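Local coordinates for protein succinyl-CoA:3-ketoacid-coenzyme A transferase subunit B (Helicobacter pylori, PDB 3RRL) that catalyses, as one of the two subunit types of a CoA-transferase, the transfer of coenzyme A from succinyl-CoA to a 3-oxo acid, giving a 3-oxoacyl-CoA and succinate, at residues B[102-105]-B[106-110]; B[189-192]-B[193-196]; B[6-9]-B[10-14]. All coordinates share one frame; numbering follows the deposited sequence.

Along the chain the three contacts follow in the order 3, 1, 2, all within the coenzyme A transferase domain and about 20 to 21 Å apart between centres; none touches another, the nearest atoms lying about 11 to 13 Å apart. Contact 3 is the C-terminal end of helix 2-10, set against strands 134-138 and 166-168 of the large mixed sheet. Contact 1 is the tight hairpin of strands 102-104 and 109-114 in the smaller four-stranded sheet, and it too meets strand 134-138. Contact 2 starts helix 192-198, which lies on strands 172-177 and 180-186. All three are local elements bordering the large sheet, away from the predicted active-site residue E43.

Contact 1: residues B[102-105]-B[106-110]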
loop_
_atom_site.group_PDB
_atom_site.type_symbol
_atom_site.label_atom_id
_atom_site.label_comp_id
_atom_site.label_asym_id
_atom_site.label_seq_id
_atom_site.Cartn_x
_atom_site.Cartn_y
_atom_site.Cartn_z
ATOM N N GLU B 102 -19.957 -26.357 -5.819
ATOM C CA GLU B 102 -20.629 -26.932 -4.668
ATOM C C GLU B 102 -20.755 -25.906 -3.554
ATOM O O GLU B 102 -19.913 -25.044 -3.405
ATOM C CB GLU B 102 -19.848 -28.124 -4.115
ATOM C CG GLU B 102 -19.942 -29.411 -4.885
ATOM C CD GLU B 102 -18.996 -30.451 -4.344
ATOM O OE1 GLU B 102 -18.171 -30.108 -3.494
ATOM O OE2 GLU B 102 -19.060 -31.614 -4.758
ATOM N N VAL B 103 -21.810 -26.019 -2.763
ATOM C CA VAL B 103 -21.930 -25.284 -1.524
ATOM C C VAL B 103 -22.321 -26.277 -0.447
ATOM O O VAL B 103 -23.221 -27.057 -0.637
ATOM C CB VAL B 103 -22.960 -24.180 -1.590
ATOM C CG1 VAL B 103 -23.050 -23.481 -0.270
ATOM C CG2 VAL B 103 -22.638 -23.219 -2.699
ATOM N N SER B 104 -21.629 -26.249 0.675
ATOM C CA SER B 104 -21.922 -27.127 1.795
ATOM C C SER B 104 -22.895 -26.489 2.780
ATOM O O SER B 104 -23.088 -25.296 2.772
ATOM C CB SER B 104 -20.643 -27.554 2.494
ATOM O OG SER B 104 -20.349 -26.687 3.556
ATOM N N GLN B 105 -23.507 -27.303 3.626
ATOM C CA GLN B 105 -24.504 -26.840 4.586
ATOM C C GLN B 105 -23.915 -25.886 5.610
ATOM O O GLN B 105 -24.618 -25.104 6.218
ATOM C CB GLN B 105 -25.219 -28.008 5.266
ATOM C CG GLN B 105 -24.492 -28.602 6.427
ATOM C CD GLN B 105 -25.093 -29.911 6.875
ATOM O OE1 GLN B 105 -25.767 -30.591 6.118
ATOM N NE2 GLN B 105 -24.856 -30.261 8.116
ATOM N N ASN B 106 -22.612 -25.987 5.797
ATOM C CA ASN B 106 -21.885 -25.152 6.724
ATOM C C ASN B 106 -21.528 -23.802 6.122
ATOM O O ASN B 106 -20.943 -22.974 6.783
ATOM C CB ASN B 106 -20.630 -25.866 7.205
ATOM C CG ASN B 106 -19.647 -24.933 7.863
ATOM O OD1 ASN B 106 -20.000 -24.172 8.757
ATOM N ND2 ASN B 106 -18.400 -24.983 7.422
ATOM N N GLY B 107 -21.893 -23.582 4.868
ATOM C CA GLY B 107 -21.549 -22.351 4.188
ATOM C C GLY B 107 -20.237 -22.386 3.431
ATOM O O GLY B 107 -19.758 -21.363 2.997
ATOM N N ASP B 108 -19.648 -23.567 3.307
ATOM C CA ASP B 108 -18.436 -23.769 2.541
ATOM C C ASP B 108 -18.690 -23.613 1.052
ATOM O O ASP B 108 -19.760 -23.927 0.571
ATOM C CB ASP B 108 -17.877 -25.155 2.796
ATOM C CG ASP B 108 -17.558 -25.392 4.238
ATOM O OD1 ASP B 108 -17.605 -24.437 5.021
ATOM O OD2 ASP B 108 -17.267 -26.543 4.596
ATOM N N LEU B 109 -17.706 -23.094 0.330
ATOM C CA LEU B 109 -17.818 -22.916 -1.114
ATOM C C LEU B 109 -16.667 -23.519 -1.904
ATOM O O LEU B 109 -15.518 -23.341 -1.565
ATOM C CB LEU B 109 -17.976 -21.438 -1.471
ATOM C CG LEU B 109 -17.758 -21.076 -2.938
ATOM C CD1 LEU B 109 -18.922 -21.483 -3.818
ATOM C CD2 LEU B 109 -17.453 -19.629 -3.112
ATOM N N ALA B 110 -16.989 -24.246 -2.962
ATOM C CA ALA B 110 -15.962 -24.733 -3.860
ATOM C C ALA B 110 -16.232 -24.200 -5.251
ATOM O O ALA B 110 -17.206 -24.574 -5.873
ATOM C CB ALA B 110 -15.940 -26.232 -3.870
#
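E102 and A110 open the ladder of this hairpin as an antiparallel hydrogen-bonded pair: A110 N donates to E102 O at 3.1 Å, and E102 N returns a longer bond to A110 O. Their side chains lie on the same sheet face, but the E102 carboxylate reaches onward to S155 and the backbone of L156. V103 and L109 form the next, non-hydrogen-bonded pair on the other face, both meeting V137; V103 CG2 approaches L109 CD1 loosely at 4.3 Å, while V103 CA makes a CA-H...O contact with D108 O. At S104 the ladder ends, S104 N bonding to D108 O at 3.0 Å. The S104 hydroxyl turns inward over the loop, where OG accepts from D108 N at 3.2 Å and from N106 N at 3.3 Å, so that one oxygen takes two N-H groups, one within the turn and one just after it. D108 CB packs close against S104 OG, and D108 OD1 accepts from G162 N. Q105 runs extended beyond CG, and its OE1 accepts from E202 N. G107 N bonds to S104 O at 3.0 Å, completing a type I turn with a G1 beta bulge at G107, which closes a 3:5 beta hairpin.

Contact 2: residues B[189-192]-B[193-196]; sequences GVSL and DQVK
S191 and Q194 form a capping box at the start of helix 192-198, each using its side chain to bind the other's backbone N-H. Q194 carries the longer arm. Its CB sits 3.4 Å from S191 OG, beside the hydroxyl, and CG continues past the same oxygen. The chain bends at its second torsion, about CB-CG (145°), which brings the amide back alongside S191: CD passes the hydroxyl, NE2 stays farther off, and OE1 ends 2.9 Å from S191 N. This N-H reaches OE1 from well above the amide plane, 45° out of it, so neither lone pair is met head-on. OE1 also lies against V190, close to both CA and CG1. In the return half of the box, S191 OG accepts from Q194 N at 2.8 Å; a first torsion of 85° places the hydroxyl between the backbone N and the carbonyl carbon, turned toward the first turn of the helix.

Regular helical bonding takes over immediately, V195 N donating to S191 O and K196 N to L192 O. Beneath the cap V190 CG1 meets V195 CG2, the two side chains crossing at about a right angle. V195, the buried residue here, continues onto L186, A172 and F174 of the neighbouring strands. On the outer side of the turn the extended K196 chain leans across L192, whose other neighbours include L183 on strand 180-186; K196 CE rests 3.8 Å from L192 CG.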
loop_
_atom_site.group_PDB
_atom_site.type_symbol
_atom_site.label_atom_id
_atom_site.label_comp_id
_atom_site.label_asym_id
_atom_site.label_seq_id
_atom_site.Cartn_x
_atom_site.Cartn_y
_atom_site.Cartn_z
ATOM N N GLY B 189 -42.979 -21.918 -9.076
ATOM C CA GLY B 189 -43.338 -23.208 -9.643
ATOM C C GLY B 189 -42.531 -24.370 -9.091
ATOM O O GLY B 189 -42.499 -25.461 -9.677
ATOM N N VAL B 190 -41.877 -24.135 -7.958
ATOM C CA VAL B 190 -41.079 -25.166 -7.306
ATOM C C VAL B 190 -41.697 -25.563 -5.963
ATOM O O VAL B 190 -42.222 -24.720 -5.231
ATOM C CB VAL B 190 -39.613 -24.712 -7.124
ATOM C CG1 VAL B 190 -38.812 -25.773 -6.382
ATOM C CG2 VAL B 190 -38.980 -24.421 -8.482
ATOM N N SER B 191 -41.632 -26.851 -5.640
ATOM C CA SER B 191 -42.300 -27.368 -4.453
ATOM C C SER B 191 -41.298 -27.638 -3.350
ATOM O O SER B 191 -40.133 -27.934 -3.616
ATOM C CB SER B 191 -43.050 -28.661 -4.767
ATOM O OG SER B 191 -42.171 -29.767 -4.671
ATOM N N LEU B 192 -41.750 -27.513 -2.109
ATOM C CA LEU B 192 -40.909 -27.839 -0.969
ATOM C C LEU B 192 -40.276 -29.216 -1.153
ATOM O O LEU B 192 -39.077 -29.399 -0.927
ATOM C CB LEU B 192 -41.720 -27.789 0.328
ATOM C CG LEU B 192 -40.969 -28.176 1.606
ATOM C CD1 LEU B 192 -39.643 -27.443 1.714
ATOM C CD2 LEU B 192 -41.821 -27.934 2.849
ATOM N N ASP B 193 -41.079 -30.181 -1.580
ATOM C CA ASP B 193 -40.599 -31.550 -1.741
ATOM C C ASP B 193 -39.554 -31.697 -2.845
ATOM O O ASP B 193 -38.642 -32.518 -2.730
ATOM C CB ASP B 193 -41.769 -32.513 -1.980
ATOM C CG ASP B 193 -42.426 -32.969 -0.685
ATOM O OD1 ASP B 193 -42.405 -32.206 0.310
ATOM O OD2 ASP B 193 -42.959 -34.096 -0.663
ATOM N N GLN B 194 -39.695 -30.923 -3.916
ATOM C CA GLN B 194 -38.692 -30.924 -4.980
ATOM C C GLN B 194 -37.330 -30.498 -4.428
ATOM O O GLN B 194 -36.293 -31.036 -4.813
ATOM C CB GLN B 194 -39.110 -30.000 -6.129
ATOM C CG GLN B 194 -39.848 -30.710 -7.252
ATOM C CD GLN B 194 -40.927 -29.848 -7.892
ATOM O OE1 GLN B 194 -40.918 -28.621 -7.766
ATOM N NE2 GLN B 194 -41.872 -30.493 -8.578
ATOM N N VAL B 195 -37.343 -29.531 -3.517
ATOM C CA VAL B 195 -36.111 -29.039 -2.913
ATOM C C VAL B 195 -35.506 -30.071 -1.962
ATOM O O VAL B 195 -34.312 -30.355 -2.029
ATOM C CB VAL B 195 -36.338 -27.706 -2.170
ATOM C CG1 VAL B 195 -35.050 -27.233 -1.529
ATOM C CG2 VAL B 195 -36.861 -26.657 -3.126
ATOM N N LYS B 196 -36.327 -30.636 -1.084
ATOM C CA LYS B 196 -35.850 -31.672 -0.178
ATOM C C LYS B 196 -35.226 -32.801 -0.978
ATOM O O LYS B 196 -34.144 -33.292 -0.653
ATOM C CB LYS B 196 -36.996 -32.233 0.657
ATOM C CG LYS B 196 -37.617 -31.265 1.635
ATOM C CD LYS B 196 -38.747 -31.959 2.380
ATOM C CE LYS B 196 -39.364 -31.077 3.449
ATOM N NZ LYS B 196 -40.586 -31.721 4.009
#

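Contact 3: residues B[6-9]-B[10-14]; sequences IKRA and AKELK
R8 and E12, four residues apart, make the salt bridge on the tight side of this helix end. The R8 guanidinium comes end-on with two nitrogens to a single oxygen: NH2 lies 2.8 Å from E12 OE2, on the anti lone pair, and NH1 lies 3.2 Å from E12 OE2, nearly along its C-O axis. OE2 sits 3° out of the guanidinium plane, with the carboxylate turned 25° from it. R8 leaves the backbone with CG anti to N (chi1 176°) and bends at its second torsion, carrying the tip forward to E12. E185 binds R8 NE, and K134 and Q166 take E12 OE1 and OE2, so the ion pair joins a wider polar and charged network with strands 134-138, 166-168 and 180-186. A9 packs beside it on I138 and I168.

K7 and K11 lie exposed on the loose side. There a water donates to K7 O at 2.7 Å and is only weakly linked to K11 NZ, and K7 NZ forms a salt bridge with E3.

Between the two sides the backbone tightens. A10 N still donates to I6 O, but K11 N, E12 N and L13 N turn to R8 O, A9 O and A10 O, three residues back. This pattern, ending in a type I turn over A10-L13, is typical of a helix C-terminus winding down into a loop, here the one before strand 18-21.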
loop_
_atom_site.group_PDB
_atom_site.type_symbol
_atom_site.label_atom_id
_atom_site.label_comp_id
_atom_site.label_asym_id
_atom_site.label_seq_id
_atom_site.Cartn_x
_atom_site.Cartn_y
_atom_site.Cartn_z
ATOM N N ILE B 6 -30.782 -15.473 -12.032
ATOM C CA ILE B 6 -30.246 -14.148 -12.282
ATOM C C ILE B 6 -31.191 -13.063 -11.793
ATOM O O ILE B 6 -30.804 -12.190 -11.011
ATOM C CB ILE B 6 -29.934 -13.967 -13.776
ATOM C CG1 ILE B 6 -28.691 -14.779 -14.139
ATOM C CG2 ILE B 6 -29.734 -12.492 -14.118
ATOM C CD1 ILE B 6 -28.570 -15.075 -15.618
ATOM N N LYS B 7 -32.435 -13.131 -12.243
ATOM C CA LYS B 7 -33.454 -12.178 -11.822
ATOM C C LYS B 7 -33.670 -12.136 -10.303
ATOM O O LYS B 7 -33.958 -11.074 -9.750
ATOM C CB LYS B 7 -34.768 -12.431 -12.570
ATOM C CG LYS B 7 -34.647 -12.067 -14.050
ATOM C CD LYS B 7 -35.973 -12.065 -14.784
ATOM C CE LYS B 7 -35.771 -11.627 -16.230
ATOM N NZ LYS B 7 -37.029 -11.667 -17.030
ATOM N N ARG B 8 -33.524 -13.273 -9.628
ATOM C CA ARG B 8 -33.676 -13.292 -8.172
ATOM C C ARG B 8 -32.440 -12.677 -7.523
ATOM O O ARG B 8 -32.541 -11.935 -6.549
ATOM C CB ARG B 8 -33.920 -14.715 -7.656
ATOM C CG ARG B 8 -33.994 -14.828 -6.136
ATOM C CD ARG B 8 -35.048 -13.889 -5.541
ATOM N NE ARG B 8 -35.025 -13.901 -4.078
ATOM C CZ ARG B 8 -34.168 -13.197 -3.338
ATOM N NH1 ARG B 8 -34.211 -13.272 -2.019
ATOM N NH2 ARG B 8 -33.267 -12.414 -3.915
ATOM N N ALA B 9 -31.274 -12.973 -8.086
ATOM C CA ALA B 9 -30.029 -12.372 -7.618
ATOM C C ALA B 9 -30.057 -10.851 -7.751
ATOM O O ALA B 9 -29.527 -10.136 -6.897
ATOM C CB ALA B 9 -28.846 -12.946 -8.382
ATOM N N ALA B 10 -30.673 -10.358 -8.823
ATOM C CA ALA B 10 -30.723 -8.918 -9.076
ATOM C C ALA B 10 -31.442 -8.171 -7.961
ATOM O O ALA B 10 -31.147 -7.012 -7.684
ATOM C CB ALA B 10 -31.386 -8.632 -10.410
ATOM N N LYS B 11 -32.387 -8.845 -7.321
ATOM C CA LYS B 11 -33.154 -8.239 -6.245
ATOM C C LYS B 11 -32.282 -7.898 -5.042
ATOM O O LYS B 11 -32.665 -7.079 -4.201
ATOM C CB LYS B 11 -34.307 -9.154 -5.832
ATOM C CG LYS B 11 -35.358 -9.345 -6.917
ATOM C CD LYS B 11 -36.542 -10.156 -6.400
ATOM C CE LYS B 11 -37.756 -10.002 -7.304
ATOM N NZ LYS B 11 -37.490 -10.436 -8.707
ATOM N N GLU B 12 -31.113 -8.525 -4.962
ATOM C CA GLU B 12 -30.190 -8.271 -3.853
ATOM C C GLU B 12 -29.381 -6.979 -4.027
ATOM O O GLU B 12 -28.739 -6.495 -3.087
ATOM C CB GLU B 12 -29.254 -9.468 -3.650
ATOM C CG GLU B 12 -29.992 -10.762 -3.317
ATOM C CD GLU B 12 -30.689 -10.693 -1.969
ATOM O OE1 GLU B 12 -30.044 -10.235 -0.996
ATOM O OE2 GLU B 12 -31.877 -11.085 -1.880
ATOM N N LEU B 13 -29.407 -6.418 -5.231
ATOM C CA LEU B 13 -28.675 -5.181 -5.490
ATOM C C LEU B 13 -29.488 -3.975 -5.049
ATOM O O LEU B 13 -30.643 -3.813 -5.441
ATOM C CB LEU B 13 -28.302 -5.065 -6.965
ATOM C CG LEU B 13 -27.415 -6.187 -7.496
ATOM C CD1 LEU B 13 -26.917 -5.843 -8.879
ATOM C CD2 LEU B 13 -26.256 -6.384 -6.565
ATOM N N LYS B 14 -28.876 -3.140 -4.221
ATOM C CA LYS B 14 -29.555 -1.984 -3.642
ATOM C C LYS B 14 -28.820 -0.689 -3.972
ATOM O O LYS B 14 -27.596 -0.681 -4.132
ATOM C CB LYS B 14 -29.656 -2.138 -2.123
ATOM C CG LYS B 14 -30.330 -3.424 -1.657
ATOM C CD LYS B 14 -31.834 -3.356 -1.860
ATOM C CE LYS B 14 -32.559 -4.439 -1.068
ATOM N NZ LYS B 14 -34.028 -4.159 -0.960
HETATM O O HOH W 1 -35.252 -9.129 -11.019
#